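Local coordinates for conserved hypothetical protein (Sulfolobus solfataricus, PDB 2GF6) that binds coenzyme A and probably hydrolyses fatty acyl-CoA thioesters, as a hotdog-fold member of the 4-hydroxybenzoyl-CoA thioesterase family, at residues I5-D17 and R31-K44. Residues are numbered along the deposited sequence; the frame is centred on the assembly and turned at random.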
loop_
_atom_site.group_PDB
_atom_site.type_symbol
_atom_site.label_atom_id
_atom_site.label_comp_id
_atom_site.label_asym_id
_atom_site.label_seq_id
_atom_site.Cartn_x
_atom_site.Cartn_y
_atom_site.Cartn_z
ATOM N N ILE A 5 29.629 -0.363 -3.711
ATOM C CA ILE A 5 28.529 -1.322 -3.789
ATOM C C ILE A 5 27.424 -1.065 -2.737
ATOM O O ILE A 5 26.268 -1.387 -2.965
ATOM C CB ILE A 5 29.033 -2.791 -3.748
ATOM C CG1 ILE A 5 27.882 -3.772 -3.990
ATOM C CG2 ILE A 5 29.716 -3.143 -2.410
ATOM C CD1 ILE A 5 27.021 -3.463 -5.225
ATOM N N GLU A 6 27.761 -0.463 -1.601
ATOM C CA GLU A 6 26.735 -0.121 -0.588
ATOM C C GLU A 6 25.734 0.881 -1.111
ATOM O O GLU A 6 24.652 1.045 -0.533
ATOM C CB GLU A 6 27.328 0.520 0.676
ATOM C CG GLU A 6 28.658 0.025 1.086
ATOM C CD GLU A 6 29.744 0.813 0.447
ATOM O OE1 GLU A 6 30.142 1.821 1.069
ATOM O OE2 GLU A 6 30.207 0.410 -0.651
ATOM N N TYR A 7 26.131 1.605 -2.153
ATOM C CA TYR A 7 25.390 2.747 -2.612
ATOM C C TYR A 7 24.527 2.389 -3.791
ATOM O O TYR A 7 23.747 3.223 -4.210
ATOM C CB TYR A 7 26.350 3.882 -2.991
ATOM C CG TYR A 7 27.202 4.354 -1.824
ATOM C CD1 TYR A 7 26.629 5.000 -0.733
ATOM C CD2 TYR A 7 28.556 4.148 -1.806
ATOM C CE1 TYR A 7 27.392 5.412 0.342
ATOM C CE2 TYR A 7 29.329 4.558 -0.736
ATOM C CZ TYR A 7 28.747 5.194 0.336
ATOM O OH TYR A 7 29.519 5.622 1.404
ATOM N N VAL A 8 24.685 1.168 -4.328
ATOM C CA VAL A 8 23.955 0.699 -5.515
ATOM C C VAL A 8 22.962 -0.397 -5.126
ATOM O O VAL A 8 23.338 -1.392 -4.506
ATOM C CB VAL A 8 24.918 0.123 -6.598
ATOM C CG1 VAL A 8 24.195 -0.064 -7.942
ATOM C CG2 VAL A 8 26.141 1.014 -6.791
ATOM N N PHE A 9 21.703 -0.217 -5.510
ATOM C CA PHE A 9 20.654 -1.217 -5.302
ATOM C C PHE A 9 19.860 -1.436 -6.578
ATOM O O PHE A 9 19.489 -0.471 -7.230
ATOM C CB PHE A 9 19.690 -0.736 -4.207
ATOM C CG PHE A 9 18.584 -1.715 -3.898
ATOM C CD1 PHE A 9 18.839 -2.841 -3.139
ATOM C CD2 PHE A 9 17.300 -1.503 -4.362
ATOM C CE1 PHE A 9 17.841 -3.750 -2.850
ATOM C CE2 PHE A 9 16.294 -2.409 -4.089
ATOM C CZ PHE A 9 16.570 -3.547 -3.332
ATOM N N GLU A 10 19.559 -2.691 -6.913
ATOM C CA GLU A 10 18.730 -2.976 -8.080
ATOM C C GLU A 10 17.402 -3.613 -7.712
ATOM O O GLU A 10 17.335 -4.446 -6.802
ATOM C CB GLU A 10 19.463 -3.881 -9.067
ATOM C CG GLU A 10 20.875 -3.474 -9.304
ATOM C CD GLU A 10 21.408 -4.083 -10.558
ATOM O OE1 GLU A 10 21.572 -5.319 -10.608
ATOM O OE2 GLU A 10 21.631 -3.308 -11.505
ATOM N N ASP A 11 16.350 -3.208 -8.433
ATOM C CA ASP A 11 15.000 -3.689 -8.185
ATOM C C ASP A 11 14.229 -3.756 -9.504
ATOM O O ASP A 11 14.718 -3.335 -10.539
ATOM C CB ASP A 11 14.288 -2.789 -7.167
ATOM C CG ASP A 11 13.452 -3.588 -6.155
ATOM O OD1 ASP A 11 12.864 -4.623 -6.554
ATOM O OD2 ASP A 11 13.406 -3.195 -4.961
ATOM N N VAL A 12 13.031 -4.315 -9.454
ATOM C CA VAL A 12 12.197 -4.523 -10.645
ATOM C C VAL A 12 10.776 -4.057 -10.308
ATOM O O VAL A 12 10.300 -4.262 -9.173
ATOM C CB VAL A 12 12.244 -6.021 -11.102
ATOM C CG1 VAL A 12 11.655 -6.942 -10.036
ATOM C CG2 VAL A 12 11.545 -6.231 -12.430
ATOM N N VAL A 13 10.137 -3.381 -11.262
ATOM C CA VAL A 13 8.792 -2.864 -11.050
ATOM C C VAL A 13 7.766 -3.987 -11.130
ATOM O O VAL A 13 7.730 -4.743 -12.094
ATOM C CB VAL A 13 8.425 -1.721 -12.053
ATOM C CG1 VAL A 13 7.021 -1.147 -11.763
ATOM C CG2 VAL A 13 9.440 -0.570 -11.963
ATOM N N ARG A 14 6.935 -4.064 -10.090
ATOM C CA ARG A 14 6.018 -5.174 -9.846
ATOM C C ARG A 14 4.573 -4.675 -9.990
ATOM O O ARG A 14 4.302 -3.473 -10.040
ATOM C CB ARG A 14 6.242 -5.750 -8.446
ATOM C CG ARG A 14 6.871 -7.115 -8.405
ATOM C CD ARG A 14 8.359 -7.097 -8.605
ATOM N NE ARG A 14 8.971 -8.392 -8.268
ATOM C CZ ARG A 14 10.082 -8.545 -7.543
ATOM N NH1 ARG A 14 10.754 -7.483 -7.070
ATOM N NH2 ARG A 14 10.528 -9.762 -7.288
ATOM N N ILE A 15 3.631 -5.598 -10.070
ATOM C CA ILE A 15 2.220 -5.202 -10.231
ATOM C C ILE A 15 1.730 -4.345 -9.072
ATOM O O ILE A 15 0.938 -3.408 -9.238
ATOM C CB ILE A 15 1.301 -6.456 -10.409
ATOM C CG1 ILE A 15 -0.107 -6.019 -10.789
ATOM C CG2 ILE A 15 1.334 -7.400 -9.146
ATOM C CD1 ILE A 15 -0.159 -5.187 -12.040
ATOM N N TYR A 16 2.197 -4.663 -7.880
ATOM C CA TYR A 16 1.810 -3.886 -6.729
ATOM C C TYR A 16 2.551 -2.529 -6.687
ATOM O O TYR A 16 2.306 -1.705 -5.796
ATOM C CB TYR A 16 2.014 -4.690 -5.431
ATOM C CG TYR A 16 3.370 -5.351 -5.293
ATOM C CD1 TYR A 16 4.490 -4.610 -4.927
ATOM C CD2 TYR A 16 3.531 -6.720 -5.474
ATOM C CE1 TYR A 16 5.733 -5.190 -4.806
ATOM C CE2 TYR A 16 4.805 -7.319 -5.358
ATOM C CZ TYR A 16 5.899 -6.533 -5.016
ATOM O OH TYR A 16 7.175 -7.081 -4.874
ATOM N N ASP A 17 3.466 -2.284 -7.626
ATOM C CA ASP A 17 4.093 -0.939 -7.715
ATOM C C ASP A 17 3.351 0.031 -8.614
ATOM O O ASP A 17 3.707 1.206 -8.693
ATOM C CB ASP A 17 5.545 -1.045 -8.204
ATOM C CG ASP A 17 6.428 -1.803 -7.229
ATOM O OD1 ASP A 17 6.284 -1.585 -6.004
ATOM O OD2 ASP A 17 7.218 -2.631 -7.701
ATOM N N ARG A 31 9.166 2.375 -1.817
ATOM C CA ARG A 31 9.571 1.004 -1.713
ATOM C C ARG A 31 11.001 0.962 -2.164
ATOM O O ARG A 31 11.825 0.358 -1.544
ATOM C CB ARG A 31 8.700 0.061 -2.563
ATOM C CG ARG A 31 9.017 -1.425 -2.288
ATOM C CD ARG A 31 8.097 -2.427 -2.974
ATOM N NE ARG A 31 8.413 -2.646 -4.382
ATOM C CZ ARG A 31 9.477 -3.299 -4.859
ATOM N NH1 ARG A 31 10.427 -3.772 -4.066
ATOM N NH2 ARG A 31 9.604 -3.446 -6.173
ATOM N N PHE A 32 11.298 1.637 -3.260
ATOM C CA PHE A 32 12.624 1.495 -3.839
ATOM C C PHE A 32 13.698 2.134 -2.953
ATOM O O PHE A 32 14.758 1.545 -2.768
ATOM C CB PHE A 32 12.689 2.112 -5.241
ATOM C CG PHE A 32 11.611 1.629 -6.172
ATOM C CD1 PHE A 32 11.260 0.283 -6.238
ATOM C CD2 PHE A 32 10.946 2.529 -6.994
ATOM C CE1 PHE A 32 10.268 -0.157 -7.121
ATOM C CE2 PHE A 32 9.941 2.110 -7.845
ATOM C CZ PHE A 32 9.609 0.760 -7.917
ATOM N N PHE A 33 13.460 3.356 -2.468
ATOM C CA PHE A 33 14.521 4.080 -1.791
ATOM C C PHE A 33 14.729 3.544 -0.361
ATOM O O PHE A 33 15.883 3.450 0.115
ATOM C CB PHE A 33 14.365 5.614 -1.951
ATOM C CG PHE A 33 13.215 6.249 -1.209
ATOM C CD1 PHE A 33 13.101 6.170 0.179
ATOM C CD2 PHE A 33 12.323 7.062 -1.887
ATOM C CE1 PHE A 33 12.064 6.814 0.858
ATOM C CE2 PHE A 33 11.286 7.716 -1.208
ATOM C CZ PHE A 33 11.168 7.592 0.167
ATOM N N THR A 34 13.640 3.084 0.267
ATOM C CA THR A 34 13.716 2.364 1.559
ATOM C C THR A 34 14.583 1.109 1.452
ATOM O O THR A 34 15.477 0.894 2.247
ATOM C CB THR A 34 12.293 2.019 2.071
ATOM O OG1 THR A 34 11.546 3.227 2.104
ATOM C CG2 THR A 34 12.322 1.415 3.507
ATOM N N ASN A 35 14.342 0.292 0.435
ATOM C CA ASN A 35 15.208 -0.840 0.191
ATOM C C ASN A 35 16.645 -0.386 -0.008
ATOM O O ASN A 35 17.584 -0.997 0.508
ATOM C CB ASN A 35 14.740 -1.621 -1.033
ATOM C CG ASN A 35 13.447 -2.374 -0.799
ATOM O OD1 ASN A 35 13.088 -2.694 0.343
ATOM N ND2 ASN A 35 12.741 -2.668 -1.882
ATOM N N THR A 36 16.838 0.683 -0.768
ATOM C CA THR A 36 18.220 1.143 -1.023
ATOM C C THR A 36 18.889 1.577 0.292
ATOM O O THR A 36 20.047 1.181 0.590
ATOM C CB THR A 36 18.249 2.266 -2.075
ATOM O OG1 THR A 36 17.613 1.801 -3.263
ATOM C CG2 THR A 36 19.655 2.684 -2.422
ATOM N N ILE A 37 18.171 2.371 1.084
ATOM C CA ILE A 37 18.699 2.893 2.360
ATOM C C ILE A 37 18.880 1.772 3.386
ATOM O O ILE A 37 19.910 1.696 4.062
ATOM C CB ILE A 37 17.824 3.992 2.937
ATOM C CG1 ILE A 37 17.905 5.221 2.034
ATOM C CG2 ILE A 37 18.300 4.343 4.349
ATOM C CD1 ILE A 37 16.794 6.218 2.225
ATOM N N GLU A 38 17.897 0.889 3.471
ATOM C CA GLU A 38 17.991 -0.229 4.366
ATOM C C GLU A 38 19.234 -1.038 4.043
ATOM O O GLU A 38 19.946 -1.417 4.957
ATOM C CB GLU A 38 16.749 -1.111 4.294
ATOM C CG GLU A 38 16.824 -2.298 5.236
ATOM C CD GLU A 38 15.514 -3.050 5.418
ATOM O OE1 GLU A 38 14.477 -2.754 4.759
ATOM O OE2 GLU A 38 15.520 -3.950 6.264
ATOM N N LYS A 39 19.501 -1.297 2.753
ATOM C CA LYS A 39 20.656 -2.140 2.392
ATOM C C LYS A 39 21.964 -1.444 2.748
ATOM O O LYS A 39 22.876 -2.047 3.316
ATOM C CB LYS A 39 20.630 -2.502 0.894
ATOM C CG LYS A 39 21.707 -3.508 0.486
ATOM C CD LYS A 39 21.824 -3.702 -1.051
ATOM C CE LYS A 39 22.429 -2.483 -1.754
ATOM N NZ LYS A 39 23.942 -2.516 -1.860
ATOM N N PHE A 40 22.044 -0.159 2.415
ATOM C CA PHE A 40 23.202 0.644 2.767
ATOM C C PHE A 40 23.525 0.581 4.263
ATOM O O PHE A 40 24.670 0.356 4.650
ATOM C CB PHE A 40 23.002 2.099 2.332
ATOM C CG PHE A 40 23.998 3.030 2.925
ATOM C CD1 PHE A 40 25.270 3.107 2.418
ATOM C CD2 PHE A 40 23.668 3.810 4.024
ATOM C CE1 PHE A 40 26.188 3.959 2.970
ATOM C CE2 PHE A 40 24.582 4.667 4.584
ATOM C CZ PHE A 40 25.845 4.748 4.057
ATOM N N ILE A 41 22.513 0.810 5.094
ATOM C CA ILE A 41 22.726 0.839 6.543
ATOM C C ILE A 41 23.230 -0.518 7.029
ATOM O O ILE A 41 24.157 -0.604 7.852
ATOM C CB ILE A 41 21.419 1.278 7.280
ATOM C CG1 ILE A 41 21.162 2.768 7.038
ATOM C CG2 ILE A 41 21.503 1.012 8.791
ATOM C CD1 ILE A 41 22.309 3.710 7.472
ATOM N N LYS A 42 22.658 -1.584 6.470
ATOM C CA LYS A 42 23.030 -2.929 6.861
ATOM C C LYS A 42 24.485 -3.153 6.551
ATOM O O LYS A 42 25.239 -3.568 7.412
ATOM C CB LYS A 42 22.194 -3.952 6.117
ATOM C CG LYS A 42 22.477 -5.394 6.519
ATOM C CD LYS A 42 22.065 -6.364 5.408
ATOM C CE LYS A 42 20.726 -7.015 5.683
ATOM N NZ LYS A 42 20.940 -8.332 6.350
ATOM N N GLU A 43 24.873 -2.864 5.311
ATOM C CA GLU A 43 26.248 -3.108 4.861
ATOM C C GLU A 43 27.291 -2.132 5.458
ATOM O O GLU A 43 28.424 -2.517 5.749
ATOM C CB GLU A 43 26.308 -3.073 3.330
ATOM C CG GLU A 43 25.562 -4.220 2.682
ATOM C CD GLU A 43 25.437 -4.123 1.143
ATOM O OE1 GLU A 43 25.636 -3.032 0.552
ATOM O OE2 GLU A 43 25.099 -5.166 0.526
ATOM N N LYS A 44 26.931 -0.871 5.637
ATOM C CA LYS A 44 27.919 0.115 6.124
ATOM C C LYS A 44 28.029 0.156 7.662
ATOM O O LYS A 44 29.118 0.303 8.209
ATOM C CB LYS A 44 27.565 1.502 5.563
ATOM C CG LYS A 44 28.479 2.688 6.031
ATOM C CD LYS A 44 29.916 2.608 5.486
ATOM C CE LYS A 44 30.021 2.968 4.001
ATOM N NZ LYS A 44 31.424 2.732 3.501
HETATM O O HOH W 1 22.194 0.518 -1.105
#
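Arg31 runs extended from the helix, CG anti to the backbone N (chi1 -172°), and then bends at chi3, which lays its guanidinium edge against the carboxylate of Asp17. The grip is side-on: Arg31 NE gives a nearly straight hydrogen bond of 2.9 Å to Asp17 OD1, on its syn lone pair and in the guanidinium plane, while Arg31 NH2 donates to Asp17 OD2. That second oxygen also accepts from Arg14 N, so three N-H groups fix the rotation of the carboxylate. Asp11 meets the same guanidinium with its plane almost perpendicular, in a salt bridge whose hydrogen bond is weak, Arg31 NH1 to Asp11 OD2 3.2 Å. Asn35 ND2 donates to Asp11 OD2 nearly along the C-O axis, and Asn35 OD1 bonds Tyr16 of the second subunit, so the network reaches the subunit interface.

Midway, Phe9 turns one ring face to the helix backbone at Asn35 O and Thr36 N, its CZ 3.5 Å from Asn35 CB and its CB 3.4 Å from Thr36 OG1, with Lys39 CD at the ring edge. Beyond the ring Lys39 curls so that NZ makes weak bonds to Ile5 O (2.8 Å) and Val8 O, besides its salt bridge to Glu43. A water donates to both Glu6 O and Thr36 O, bridging the backbones. Near this end of the contact the rings of Tyr7 and Phe40 lie 29° from parallel but slid apart, centroids 5.3 Å distant.

Strand 8-12 and this part of the central hotdog helix run roughly antiparallel, at 139°, their axes coming within 8.3 Å; the strand pairs with strand 76-85, onto which Thr36 and Phe40 pack, while Ile37 of the helix reaches strands 90-99 and 102-115.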